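Local structure of 4-alpha-glucanotransferase (Corynebacterium glutamicum, 5B68) at residues P74-A79 with R434-G439; S233-T238 with D386-V391; E251-F256 with Q295-I300; L627-E632 with Y696-K701. The protein is an amylomaltase, also known as disproportionating enzyme, a glucanotransferase of the TIM-barrel clan that carries an N-terminal beta-sandwich domain. One frame throughout, in Å; residues are numbered along the deposited sequence.

Overall arrangement
After an N-terminal region of helices and two short strands, the chain enters the beta sandwich, where 74-79 holds the first half of contact 1. Its partner 434-439 comes 355 residues later, so contact 1 closes the longest loop and ties the sandwich to the barrel region. Within that loop lies contact 2, which joins a loop after strand 215-218 to the end of strand 382-387, close to the spatial centre of the molecule. Contact 3 is nested inside contact 2 and packs a short turn on helix 286-301, about 27 Å from contact 2 between centres. Contact 4 follows in series and pairs two late helices, opposite contact 1 across the chain's centre.

Contact 1: residues P74-A79 with R434-G439; sequences PPSVVA and RLAEEG
S76 bonds the carbonyl of A436 at the end of helix 434-437, and P75 packs beside it. S76 OG donates a hydrogen bond to A436 O at 2.8 Å. The hydroxyl sits between its own backbone N and carbonyl carbon (chi1 51°), and this rotation aims it at the helix end. It approaches at a C=O...O angle of 126°, tilted 23° from the carbonyl plane. G439 N reaches the same oxygen from the opposite face, at 2.9 Å from A436 O. Two donors therefore grip one acceptor. Beside them, P75 CB lies 3.7 Å from E437 N, against the helix backbone. It also touches the A436 methyl, with 4.1 Å between P75 CB and A436 CB. The side chain of E437 starts away from the sandwich, yet its CG still passes along P75 CB.

The next shell fixes this end of the helix. G439 has positive phi and is the C-prime residue of a Schellman motif, in which Y440 N bonds to L435 O and G439 N to A436 O. E437 OE2 makes a salt bridge to R71, a few residues before strand 76-80. Strand 76-80 in turn pairs in parallel with strand 153-162.

A water bridges the two segments, 2.9 Å from P75 O and 2.7 Å from E437 O. P75 O and A436 O are 3.1 Å apart, and both are acceptors. The S76 proton lies on A436 O and would offset part of the repulsion from P75 O; G439 N adds a second donor.

Contact 2: residues S233-T238 with D386-V391; sequences SPYLPT and DLAVGV
Y235 reaches along the segment 386-391 and ends on D386. Its CB leaves the backbone with CG anti to the carbonyl carbon (chi1 -70°), and this swings the ring past A388 toward the strand end. CD1 comes first, 4.2 Å from A388 CB, an apolar touch. CE1 passes near both carboxylate oxygens of D386. At the tip, Y235 OH donates a hydrogen bond to D386 OD2 at 2.6 Å. The hydroxyl meets OD2 on the syn side, 32° out of the carboxylate plane. OD2 lies at the ring edge, near its plane, while the carboxylate is turned 72° against the ring.

At the backbone end of Y235, residues 233-236 form a type I turn. S233 OG accepts from Y235 N at 3.0 Å, an ST turn that holds the start of the tyrosine. Farther along, P237 CD packs on the A388 methyl and lies 3.4 Å from G390 O. That carbonyl is buried and has no polar partner in the model. V391 CA makes a C-H...O contact with P237 O at 3.4 Å, while L236 CD1 rests near V391 O.

A bound BTB molecule lies by Y235 and a glycerol by G390; both are probably from the crystallisation liquor. The Y235 ring also meets that of H560, and D386 has a long, weak ion pair with R458. Strand 382-387, which carries D386, lies between strands 215-218 and 456-459 of the parallel sheet; helix 441-452 packs on L387 and helix 307-338 on T238.

Contact 3: residues E251-F256 with Q295-I300; sequences EDIPEF and QVLRAI
I300 has the most surface buried here, and its two branches divide the work. CD1 reaches I253 CD1 at 3.7 Å and also meets the ring of F256. CG2 rests 3.8 Å from E255 CB. With CG1 anti to the carbonyl carbon (chi1 -64°) and the chain extended at chi2 (159°), CD1 reaches both I253 and F256.

I253 comes next. Its side chain crosses that of L297 at about a right angle, methyl against methyl. The 3.5 Å between I253 CD1 and L297 CD2 is tighter than usual for carbons. Its CG2 also lies 4.2 Å from I300 CG2, so the two isoleucines touch at two points.

These residues join a loop with two short 3-10 segments to helix 286-301. The loop follows strand 215-218 of the parallel sheet of the TIM-barrel-clan region. Helix 349-376 lies against the same group, through L362 on L297 and Q366 on I253.

F256 buries less than I253. I300 CD1 stands at its ring edge, in plane, 4.0 Å from F256 CD1. One face of the ring is covered by E251 CA, 3.9 Å above the plane and over the centre. F256 N bonds I253 O and closes this short 3-10 turn. E255 bends away at chi2, and its carboxylate is bound by R309 in a salt bridge.

Contact 4: residues L627-E632 with Y696-K701; sequences LAELLE and YHRVAK
Helices 627-639 and 694-702 pack side by side, running in nearly the same direction. Their short segments cross at -24°, with axes 9.3 Å apart. R698 carries the contact. Its chain bends at chi3 (75°), which lays the guanidinium across A628 and beside E632. NE donates to E632 OE2 at 2.9 Å, nearly straight. NH1 donates to E632 OE1, also at 2.9 Å. This is a side-on salt bridge of two bonds, one to each oxygen. Both oxygens lie close to the guanidinium plane. The arginine, however, meets each of them from above the carboxylate plane, and the two planes are 60° apart.

A628 CB covers one face of the guanidinium, 3.4 Å from R698 CZ and over its centre. Deeper in, L631 CB touches V699 CG2 at 4.2 Å. M653 of helix 650-654 also lies on V699.

A water donates to E632 OE2 and to R698 O. OE2 thus accepts two bonds and OE1 one. The paired bonds and the methyl over its face would together restrict rotation of the guanidinium. The opposite charges probably favour ionised forms of both groups.

Contact 1: residues P74-A79 with R434-G439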
loop_
_atom_site.group_PDB
_atom_site.type_symbol
_atom_site.label_atom_id
_atom_site.label_comp_id
_atom_site.label_asym_id
_atom_site.label_seq_id
_atom_site.Cartn_x
_atom_site.Cartn_y
_atom_site.Cartn_z
ATOM N N PRO A 74 -5.210 -21.130 19.655
ATOM C CA PRO A 74 -5.216 -20.856 18.221
ATOM C C PRO A 74 -3.946 -20.095 17.843
ATOM O O PRO A 74 -3.220 -19.542 18.710
ATOM C CB PRO A 74 -6.479 -20.019 18.008
ATOM C CG PRO A 74 -7.316 -20.339 19.193
ATOM C CD PRO A 74 -6.389 -20.570 20.331
ATOM N N PRO A 75 -3.648 -20.062 16.533
ATOM C CA PRO A 75 -2.470 -19.251 16.102
ATOM C C PRO A 75 -2.545 -17.835 16.643
ATOM O O PRO A 75 -1.547 -17.331 17.147
ATOM C CB PRO A 75 -2.629 -19.214 14.558
ATOM C CG PRO A 75 -3.447 -20.406 14.243
ATOM C CD PRO A 75 -4.381 -20.682 15.388
ATOM N N SER A 76 -3.747 -17.222 16.536
ATOM C CA SER A 76 -4.123 -15.979 17.232
ATOM C C SER A 76 -5.661 -15.894 17.202
ATOM O O SER A 76 -6.292 -16.672 16.508
ATOM C CB SER A 76 -3.465 -14.764 16.640
ATOM O OG SER A 76 -3.651 -14.715 15.218
ATOM N N VAL A 77 -6.228 -14.924 17.917
ATOM C CA VAL A 77 -7.657 -14.724 17.967
ATOM C C VAL A 77 -7.958 -13.257 17.742
ATOM O O VAL A 77 -7.396 -12.386 18.429
ATOM C CB VAL A 77 -8.175 -15.126 19.357
ATOM C CG1 VAL A 77 -9.660 -14.759 19.470
ATOM C CG2 VAL A 77 -7.893 -16.605 19.654
ATOM N N VAL A 78 -8.770 -12.976 16.721
ATOM C CA VAL A 78 -9.112 -11.607 16.368
ATOM C C VAL A 78 -10.634 -11.466 16.495
ATOM O O VAL A 78 -11.330 -12.312 15.971
ATOM C CB VAL A 78 -8.684 -11.268 14.902
ATOM C CG1 VAL A 78 -8.970 -9.803 14.635
ATOM C CG2 VAL A 78 -7.183 -11.483 14.734
ATOM N N ALA A 79 -11.113 -10.461 17.179
ATOM C CA ALA A 79 -12.569 -10.260 17.419
ATOM C C ALA A 79 -12.852 -8.796 17.271
ATOM O O ALA A 79 -11.995 -7.924 17.555
ATOM C CB ALA A 79 -12.957 -10.756 18.794
ATOM N N ARG A 434 1.176 -18.838 8.942
ATOM C CA ARG A 434 2.307 -18.400 9.724
ATOM C C ARG A 434 2.213 -16.941 10.132
ATOM O O ARG A 434 2.610 -16.585 11.228
ATOM C CB ARG A 434 3.633 -18.660 8.996
ATOM C CG ARG A 434 3.861 -20.140 8.772
ATOM C CD ARG A 434 5.118 -20.394 8.013
ATOM N NE ARG A 434 5.211 -21.849 7.937
ATOM C CZ ARG A 434 5.843 -22.559 6.998
ATOM N NH1 ARG A 434 6.510 -21.966 6.017
ATOM N NH2 ARG A 434 5.801 -23.893 7.063
ATOM N N LEU A 435 1.626 -16.089 9.293
ATOM C CA LEU A 435 1.416 -14.717 9.678
ATOM C C LEU A 435 0.498 -14.713 10.921
ATOM O O LEU A 435 0.718 -13.963 11.804
ATOM C CB LEU A 435 0.763 -13.895 8.542
ATOM C CG LEU A 435 0.549 -12.404 8.877
ATOM C CD1 LEU A 435 1.770 -11.641 9.305
ATOM C CD2 LEU A 435 -0.152 -11.732 7.753
ATOM N N ALA A 436 -0.543 -15.550 10.922
ATOM C CA ALA A 436 -1.489 -15.617 12.039
ATOM C C ALA A 436 -0.809 -16.208 13.308
ATOM O O ALA A 436 -1.137 -15.781 14.473
ATOM C CB ALA A 436 -2.709 -16.396 11.615
ATOM N N GLU A 437 0.096 -17.149 13.113
ATOM C CA GLU A 437 0.866 -17.744 14.204
ATOM C C GLU A 437 1.754 -16.723 14.870
ATOM O O GLU A 437 2.070 -16.843 16.029
ATOM C CB GLU A 437 1.683 -18.936 13.738
ATOM C CG GLU A 437 0.816 -20.111 13.375
ATOM C CD GLU A 437 1.601 -21.299 12.873
ATOM O OE1 GLU A 437 2.693 -21.114 12.346
ATOM O OE2 GLU A 437 1.114 -22.415 13.010
ATOM N N GLU A 438 2.177 -15.740 14.097
ATOM C CA GLU A 438 2.999 -14.665 14.605
ATOM C C GLU A 438 2.141 -13.513 15.105
ATOM O O GLU A 438 2.628 -12.455 15.330
ATOM C CB GLU A 438 3.981 -14.165 13.563
ATOM C CG GLU A 438 5.079 -15.148 13.272
ATOM C CD GLU A 438 5.973 -15.408 14.459
ATOM O OE1 GLU A 438 6.361 -14.471 15.159
ATOM O OE2 GLU A 438 6.301 -16.563 14.674
ATOM N N GLY A 439 0.846 -13.731 15.214
ATOM C CA GLY A 439 -0.023 -12.748 15.820
ATOM C C GLY A 439 -0.234 -11.510 14.981
ATOM O O GLY A 439 -0.604 -10.490 15.468
HETATM O O HOH W 1 0.958 -18.579 17.777
#

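Contact 2: residues S233-T238 with D386-V391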
loop_
_atom_site.group_PDB
_atom_site.type_symbol
_atom_site.label_atom_id
_atom_site.label_comp_id
_atom_site.label_asym_id
_atom_site.label_seq_id
_atom_site.Cartn_x
_atom_site.Cartn_y
_atom_site.Cartn_z
ATOM N N SER A 233 10.142 2.377 -9.302
ATOM C CA SER A 233 8.752 2.155 -8.859
ATOM C C SER A 233 8.531 2.244 -7.354
ATOM O O SER A 233 9.053 1.447 -6.582
ATOM C CB SER A 233 8.204 0.841 -9.334
ATOM O OG SER A 233 6.836 0.724 -9.015
ATOM N N PRO A 234 7.641 3.132 -6.932
ATOM C CA PRO A 234 7.298 3.075 -5.528
ATOM C C PRO A 234 6.561 1.791 -5.125
ATOM O O PRO A 234 6.382 1.558 -3.923
ATOM C CB PRO A 234 6.370 4.265 -5.350
ATOM C CG PRO A 234 6.607 5.147 -6.496
ATOM C CD PRO A 234 6.994 4.266 -7.622
ATOM N N TYR A 235 6.135 0.990 -6.106
ATOM C CA TYR A 235 5.294 -0.145 -5.863
ATOM C C TYR A 235 6.129 -1.441 -5.847
ATOM O O TYR A 235 5.581 -2.516 -5.696
ATOM C CB TYR A 235 4.115 -0.214 -6.875
ATOM C CG TYR A 235 3.071 0.903 -6.649
ATOM C CD1 TYR A 235 2.070 0.753 -5.702
ATOM C CD2 TYR A 235 3.133 2.139 -7.373
ATOM C CE1 TYR A 235 1.146 1.779 -5.434
ATOM C CE2 TYR A 235 2.234 3.159 -7.122
ATOM C CZ TYR A 235 1.238 2.983 -6.174
ATOM O OH TYR A 235 0.309 3.985 -5.962
ATOM N N LEU A 236 7.444 -1.354 -5.907
ATOM C CA LEU A 236 8.266 -2.566 -5.638
ATOM C C LEU A 236 9.384 -2.231 -4.680
ATOM O O LEU A 236 10.559 -2.284 -5.039
ATOM C CB LEU A 236 8.764 -3.197 -6.938
ATOM C CG LEU A 236 9.138 -4.689 -6.819
ATOM C CD1 LEU A 236 7.943 -5.551 -6.423
ATOM C CD2 LEU A 236 9.655 -5.153 -8.158
ATOM N N PRO A 237 9.010 -1.906 -3.446
ATOM C CA PRO A 237 10.001 -1.500 -2.438
ATOM C C PRO A 237 10.630 -2.731 -1.813
ATOM O O PRO A 237 10.211 -3.856 -2.113
ATOM C CB PRO A 237 9.146 -0.781 -1.415
ATOM C CG PRO A 237 7.857 -1.581 -1.440
ATOM C CD PRO A 237 7.625 -1.801 -2.905
ATOM N N THR A 238 11.604 -2.503 -0.971
ATOM C CA THR A 238 12.344 -3.610 -0.275
ATOM C C THR A 238 11.658 -3.978 1.034
ATOM O O THR A 238 11.838 -5.098 1.554
ATOM C CB THR A 238 13.854 -3.241 -0.079
ATOM O OG1 THR A 238 14.667 -4.447 -0.086
ATOM C CG2 THR A 238 14.085 -2.480 1.142
ATOM N N ASP A 386 0.190 6.004 0.890
ATOM C CA ASP A 386 -0.232 4.915 -0.002
ATOM C C ASP A 386 0.598 3.673 0.356
ATOM O O ASP A 386 1.803 3.779 0.456
ATOM C CB ASP A 386 0.009 5.317 -1.466
ATOM C CG ASP A 386 -0.597 4.364 -2.501
ATOM O OD1 ASP A 386 -0.973 3.210 -2.247
ATOM O OD2 ASP A 386 -0.601 4.737 -3.655
ATOM N N LEU A 387 -0.064 2.524 0.487
ATOM C CA LEU A 387 0.584 1.228 0.877
ATOM C C LEU A 387 0.643 0.368 -0.338
ATOM O O LEU A 387 -0.389 -0.042 -0.871
ATOM C CB LEU A 387 -0.237 0.565 1.956
ATOM C CG LEU A 387 0.207 -0.824 2.492
ATOM C CD1 LEU A 387 1.638 -0.776 3.032
ATOM C CD2 LEU A 387 -0.815 -1.272 3.519
ATOM N N ALA A 388 1.853 0.088 -0.823
ATOM C CA ALA A 388 2.050 -0.834 -1.866
ATOM C C ALA A 388 1.518 -2.252 -1.453
ATOM O O ALA A 388 1.417 -2.539 -0.250
ATOM C CB ALA A 388 3.548 -0.863 -2.159
ATOM N N VAL A 389 1.227 -3.103 -2.416
ATOM C CA VAL A 389 0.716 -4.458 -2.165
ATOM C C VAL A 389 1.785 -5.401 -1.575
ATOM O O VAL A 389 1.468 -6.362 -0.887
ATOM C CB VAL A 389 0.219 -5.206 -3.450
ATOM C CG1 VAL A 389 -0.717 -6.323 -2.988
ATOM C CG2 VAL A 389 -0.511 -4.309 -4.366
ATOM N N GLY A 390 3.028 -5.155 -1.932
ATOM C CA GLY A 390 4.053 -6.119 -1.597
ATOM C C GLY A 390 5.440 -5.624 -1.857
ATOM O O GLY A 390 5.673 -4.468 -2.099
ATOM N N VAL A 391 6.376 -6.543 -1.727
ATOM C CA VAL A 391 7.810 -6.173 -1.646
ATOM C C VAL A 391 8.596 -6.912 -2.702
ATOM O O VAL A 391 8.148 -7.918 -3.217
ATOM C CB VAL A 391 8.418 -6.461 -0.262
ATOM C CG1 VAL A 391 7.714 -5.683 0.843
ATOM C CG2 VAL A 391 8.448 -7.965 0.064
#

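Contact 3: residues E251-F256 with Q295-I300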
loop_
_atom_site.group_PDB
_atom_site.type_symbol
_atom_site.label_atom_id
_atom_site.label_comp_id
_atom_site.label_asym_id
_atom_site.label_seq_id
_atom_site.Cartn_x
_atom_site.Cartn_y
_atom_site.Cartn_z
ATOM N N GLU A 251 19.995 19.307 4.190
ATOM C CA GLU A 251 20.136 20.639 4.785
ATOM C C GLU A 251 19.187 20.925 5.951
ATOM O O GLU A 251 19.478 21.788 6.770
ATOM C CB GLU A 251 20.043 21.774 3.725
ATOM C CG GLU A 251 21.053 21.683 2.583
ATOM C CD GLU A 251 20.571 20.925 1.369
ATOM O OE1 GLU A 251 19.568 20.107 1.458
ATOM O OE2 GLU A 251 21.196 21.136 0.308
ATOM N N ASP A 252 18.077 20.181 6.061
ATOM C CA ASP A 252 17.172 20.348 7.216
ATOM C C ASP A 252 17.568 19.555 8.465
ATOM O O ASP A 252 16.968 19.729 9.547
ATOM C CB ASP A 252 15.735 19.885 6.806
ATOM C CG ASP A 252 15.065 20.812 5.819
ATOM O OD1 ASP A 252 15.597 21.909 5.527
ATOM O OD2 ASP A 252 14.008 20.434 5.290
ATOM N N ILE A 253 18.606 18.726 8.372
ATOM C CA ILE A 253 18.998 17.964 9.542
ATOM C C ILE A 253 19.686 18.948 10.538
ATOM O O ILE A 253 20.629 19.625 10.144
ATOM C CB ILE A 253 19.939 16.801 9.180
ATOM C CG1 ILE A 253 19.376 15.833 8.118
ATOM C CG2 ILE A 253 20.311 16.048 10.465
ATOM C CD1 ILE A 253 20.425 14.982 7.398
ATOM N N PRO A 254 19.259 19.021 11.802
ATOM C CA PRO A 254 19.902 20.004 12.681
ATOM C C PRO A 254 21.444 19.881 12.735
ATOM O O PRO A 254 22.121 20.903 12.751
ATOM C CB PRO A 254 19.301 19.702 14.054
ATOM C CG PRO A 254 17.901 19.276 13.712
ATOM C CD PRO A 254 18.057 18.446 12.462
ATOM N N GLU A 255 21.967 18.670 12.666
ATOM C CA GLU A 255 23.426 18.463 12.790
ATOM C C GLU A 255 24.183 18.871 11.511
ATOM O O GLU A 255 25.429 18.999 11.540
ATOM C CB GLU A 255 23.771 17.008 13.178
ATOM C CG GLU A 255 23.448 16.609 14.628
ATOM C CD GLU A 255 21.953 16.485 14.871
ATOM O OE1 GLU A 255 21.251 16.082 13.904
ATOM O OE2 GLU A 255 21.452 16.813 15.969
ATOM N N PHE A 256 23.467 19.079 10.391
ATOM C CA PHE A 256 24.047 19.598 9.148
ATOM C C PHE A 256 24.858 20.870 9.428
ATOM O O PHE A 256 25.969 21.081 8.881
ATOM C CB PHE A 256 22.953 19.955 8.139
ATOM C CG PHE A 256 23.467 20.606 6.880
ATOM C CD1 PHE A 256 23.923 19.840 5.844
ATOM C CD2 PHE A 256 23.491 21.988 6.760
ATOM C CE1 PHE A 256 24.409 20.432 4.694
ATOM C CE2 PHE A 256 23.976 22.586 5.609
ATOM C CZ PHE A 256 24.441 21.804 4.584
ATOM N N GLN A 295 26.391 10.151 0.643
ATOM C CA GLN A 295 27.703 10.662 0.965
ATOM C C GLN A 295 27.659 11.792 1.987
ATOM O O GLN A 295 28.444 11.832 2.925
ATOM C CB GLN A 295 28.412 11.122 -0.296
ATOM C CG GLN A 295 29.764 11.727 0.004
ATOM C CD GLN A 295 30.509 12.018 -1.273
ATOM O OE1 GLN A 295 31.658 11.600 -1.438
ATOM N NE2 GLN A 295 29.835 12.688 -2.217
ATOM N N VAL A 296 26.731 12.729 1.826
ATOM C CA VAL A 296 26.588 13.761 2.797
ATOM C C VAL A 296 26.096 13.214 4.139
ATOM O O VAL A 296 26.553 13.669 5.209
ATOM C CB VAL A 296 25.561 14.844 2.306
ATOM C CG1 VAL A 296 25.284 15.861 3.385
ATOM C CG2 VAL A 296 26.085 15.455 1.003
ATOM N N LEU A 297 25.133 12.251 4.072
ATOM C CA LEU A 297 24.537 11.722 5.324
ATOM C C LEU A 297 25.647 11.026 6.145
ATOM O O LEU A 297 25.701 11.209 7.346
ATOM C CB LEU A 297 23.419 10.768 5.016
ATOM C CG LEU A 297 22.177 11.554 4.587
ATOM C CD1 LEU A 297 21.287 10.666 3.724
ATOM C CD2 LEU A 297 21.454 12.060 5.855
ATOM N N ARG A 298 26.571 10.383 5.438
ATOM C CA ARG A 298 27.726 9.722 6.078
ATOM C C ARG A 298 28.566 10.749 6.809
ATOM O O ARG A 298 28.971 10.505 7.950
ATOM C CB ARG A 298 28.536 8.870 5.083
ATOM C CG ARG A 298 27.864 7.560 4.749
ATOM C CD ARG A 298 28.776 6.659 3.960
ATOM N NE ARG A 298 28.978 7.157 2.612
ATOM C CZ ARG A 298 28.285 6.798 1.522
ATOM N NH1 ARG A 298 27.278 5.930 1.579
ATOM N NH2 ARG A 298 28.625 7.327 0.353
ATOM N N ALA A 299 28.768 11.924 6.224
ATOM C CA ALA A 299 29.429 13.010 6.964
ATOM C C ALA A 299 28.638 13.567 8.139
ATOM O O ALA A 299 29.179 13.837 9.208
ATOM C CB ALA A 299 29.861 14.116 6.000
ATOM N N ILE A 300 27.326 13.757 7.995
ATOM C CA ILE A 300 26.616 14.363 9.124
ATOM C C ILE A 300 26.519 13.361 10.277
ATOM O O ILE A 300 26.337 13.757 11.442
ATOM C CB ILE A 300 25.184 14.764 8.689
ATOM C CG1 ILE A 300 25.233 15.860 7.600
ATOM C CG2 ILE A 300 24.345 15.228 9.875
ATOM C CD1 ILE A 300 23.982 15.966 6.752
#

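Contact 4: residues L627-E632 with Y696-K701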
loop_
_atom_site.group_PDB
_atom_site.type_symbol
_atom_site.label_atom_id
_atom_site.label_comp_id
_atom_site.label_asym_id
_atom_site.label_seq_id
_atom_site.Cartn_x
_atom_site.Cartn_y
_atom_site.Cartn_z
ATOM N N LEU A 627 -9.201 23.757 -23.037
ATOM C CA LEU A 627 -8.756 22.771 -22.081
ATOM C C LEU A 627 -9.180 23.181 -20.685
ATOM O O LEU A 627 -9.732 22.387 -19.964
ATOM C CB LEU A 627 -7.230 22.722 -22.108
ATOM C CG LEU A 627 -6.438 21.559 -21.510
ATOM C CD1 LEU A 627 -5.336 21.997 -20.574
ATOM C CD2 LEU A 627 -7.306 20.494 -20.883
ATOM N N ALA A 628 -8.991 24.442 -20.339
ATOM C CA ALA A 628 -9.344 24.913 -19.012
ATOM C C ALA A 628 -10.831 24.753 -18.731
ATOM O O ALA A 628 -11.213 24.430 -17.637
ATOM C CB ALA A 628 -8.906 26.352 -18.801
ATOM N N GLU A 629 -11.667 25.008 -19.721
ATOM C CA GLU A 629 -13.099 24.838 -19.530
ATOM C C GLU A 629 -13.493 23.382 -19.253
ATOM O O GLU A 629 -14.338 23.106 -18.443
ATOM C CB GLU A 629 -13.874 25.415 -20.712
ATOM C CG GLU A 629 -13.437 26.826 -21.069
ATOM C CD GLU A 629 -14.175 27.393 -22.267
ATOM O OE1 GLU A 629 -14.084 26.831 -23.360
ATOM O OE2 GLU A 629 -14.855 28.407 -22.098
ATOM N N LEU A 630 -12.859 22.465 -19.949
ATOM C CA LEU A 630 -13.145 21.037 -19.776
ATOM C C LEU A 630 -12.632 20.571 -18.416
ATOM O O LEU A 630 -13.353 19.896 -17.713
ATOM C CB LEU A 630 -12.532 20.252 -20.909
ATOM C CG LEU A 630 -13.213 20.506 -22.258
ATOM C CD1 LEU A 630 -12.324 20.042 -23.380
ATOM C CD2 LEU A 630 -14.548 19.848 -22.329
ATOM N N LEU A 631 -11.421 20.976 -18.063
ATOM C CA LEU A 631 -10.918 20.714 -16.711
ATOM C C LEU A 631 -11.823 21.243 -15.634
ATOM O O LEU A 631 -12.145 20.583 -14.674
ATOM C CB LEU A 631 -9.547 21.309 -16.551
ATOM C CG LEU A 631 -8.450 20.602 -17.297
ATOM C CD1 LEU A 631 -7.234 21.448 -17.307
ATOM C CD2 LEU A 631 -8.167 19.204 -16.697
ATOM N N GLU A 632 -12.275 22.483 -15.780
ATOM C CA GLU A 632 -13.185 23.046 -14.811
ATOM C C GLU A 632 -14.458 22.199 -14.724
ATOM O O GLU A 632 -14.962 21.940 -13.637
ATOM C CB GLU A 632 -13.542 24.496 -15.221
ATOM C CG GLU A 632 -12.524 25.518 -14.845
ATOM C CD GLU A 632 -12.776 26.905 -15.490
ATOM O OE1 GLU A 632 -13.328 26.990 -16.615
ATOM O OE2 GLU A 632 -12.354 27.878 -14.873
ATOM N N TYR A 696 -4.056 26.679 -12.261
ATOM C CA TYR A 696 -4.140 26.175 -10.873
ATOM C C TYR A 696 -5.377 26.693 -10.130
ATOM O O TYR A 696 -6.121 25.929 -9.538
ATOM C CB TYR A 696 -2.854 26.547 -10.098
ATOM C CG TYR A 696 -2.945 26.215 -8.659
ATOM C CD1 TYR A 696 -3.505 27.099 -7.791
ATOM C CD2 TYR A 696 -2.566 24.980 -8.170
ATOM C CE1 TYR A 696 -3.639 26.824 -6.465
ATOM C CE2 TYR A 696 -2.713 24.690 -6.841
ATOM C CZ TYR A 696 -3.265 25.595 -5.994
ATOM O OH TYR A 696 -3.438 25.336 -4.660
ATOM N N HIS A 697 -5.583 28.015 -10.173
ATOM C CA HIS A 697 -6.661 28.674 -9.470
ATOM C C HIS A 697 -7.976 28.287 -10.099
ATOM O O HIS A 697 -8.959 28.104 -9.370
ATOM C CB HIS A 697 -6.487 30.206 -9.502
ATOM C CG HIS A 697 -5.366 30.664 -8.638
ATOM N ND1 HIS A 697 -5.430 30.571 -7.274
ATOM C CD2 HIS A 697 -4.101 31.056 -8.935
ATOM C CE1 HIS A 697 -4.285 30.973 -6.750
ATOM N NE2 HIS A 697 -3.464 31.278 -7.739
ATOM N N ARG A 698 -8.030 28.192 -11.427
ATOM C CA ARG A 698 -9.314 27.743 -12.065
ATOM C C ARG A 698 -9.751 26.297 -11.584
ATOM O O ARG A 698 -10.935 25.993 -11.243
ATOM C CB ARG A 698 -9.186 27.807 -13.566
ATOM C CG ARG A 698 -9.055 29.236 -14.104
ATOM C CD ARG A 698 -8.843 29.288 -15.608
ATOM N NE ARG A 698 -10.074 29.013 -16.288
ATOM C CZ ARG A 698 -10.350 29.210 -17.581
ATOM N NH1 ARG A 698 -11.548 28.848 -18.033
ATOM N NH2 ARG A 698 -9.499 29.796 -18.410
ATOM N N VAL A 699 -8.781 25.389 -11.561
ATOM C CA VAL A 699 -9.098 24.012 -11.198
ATOM C C VAL A 699 -9.375 23.957 -9.728
ATOM O O VAL A 699 -10.305 23.232 -9.334
ATOM C CB VAL A 699 -7.980 23.036 -11.642
ATOM C CG1 VAL A 699 -8.180 21.627 -11.088
ATOM C CG2 VAL A 699 -7.838 23.114 -13.174
ATOM N N ALA A 700 -8.592 24.690 -8.925
ATOM C CA ALA A 700 -8.865 24.722 -7.455
ATOM C C ALA A 700 -10.259 25.248 -7.138
ATOM O O ALA A 700 -10.990 24.652 -6.353
ATOM C CB ALA A 700 -7.826 25.488 -6.701
ATOM N N LYS A 701 -10.667 26.326 -7.797
ATOM C CA LYS A 701 -12.020 26.866 -7.563
ATOM C C LYS A 701 -13.111 25.919 -8.010
ATOM O O LYS A 701 -14.118 25.786 -7.305
ATOM C CB LYS A 701 -12.224 28.215 -8.298
ATOM C CG LYS A 701 -11.520 29.351 -7.602
ATOM C CD LYS A 701 -11.994 30.731 -8.083
ATOM C CE LYS A 701 -11.081 31.844 -7.545
ATOM N NZ LYS A 701 -9.715 31.839 -8.156
HETATM O O HOH W 2 -12.697 27.990 -12.215
#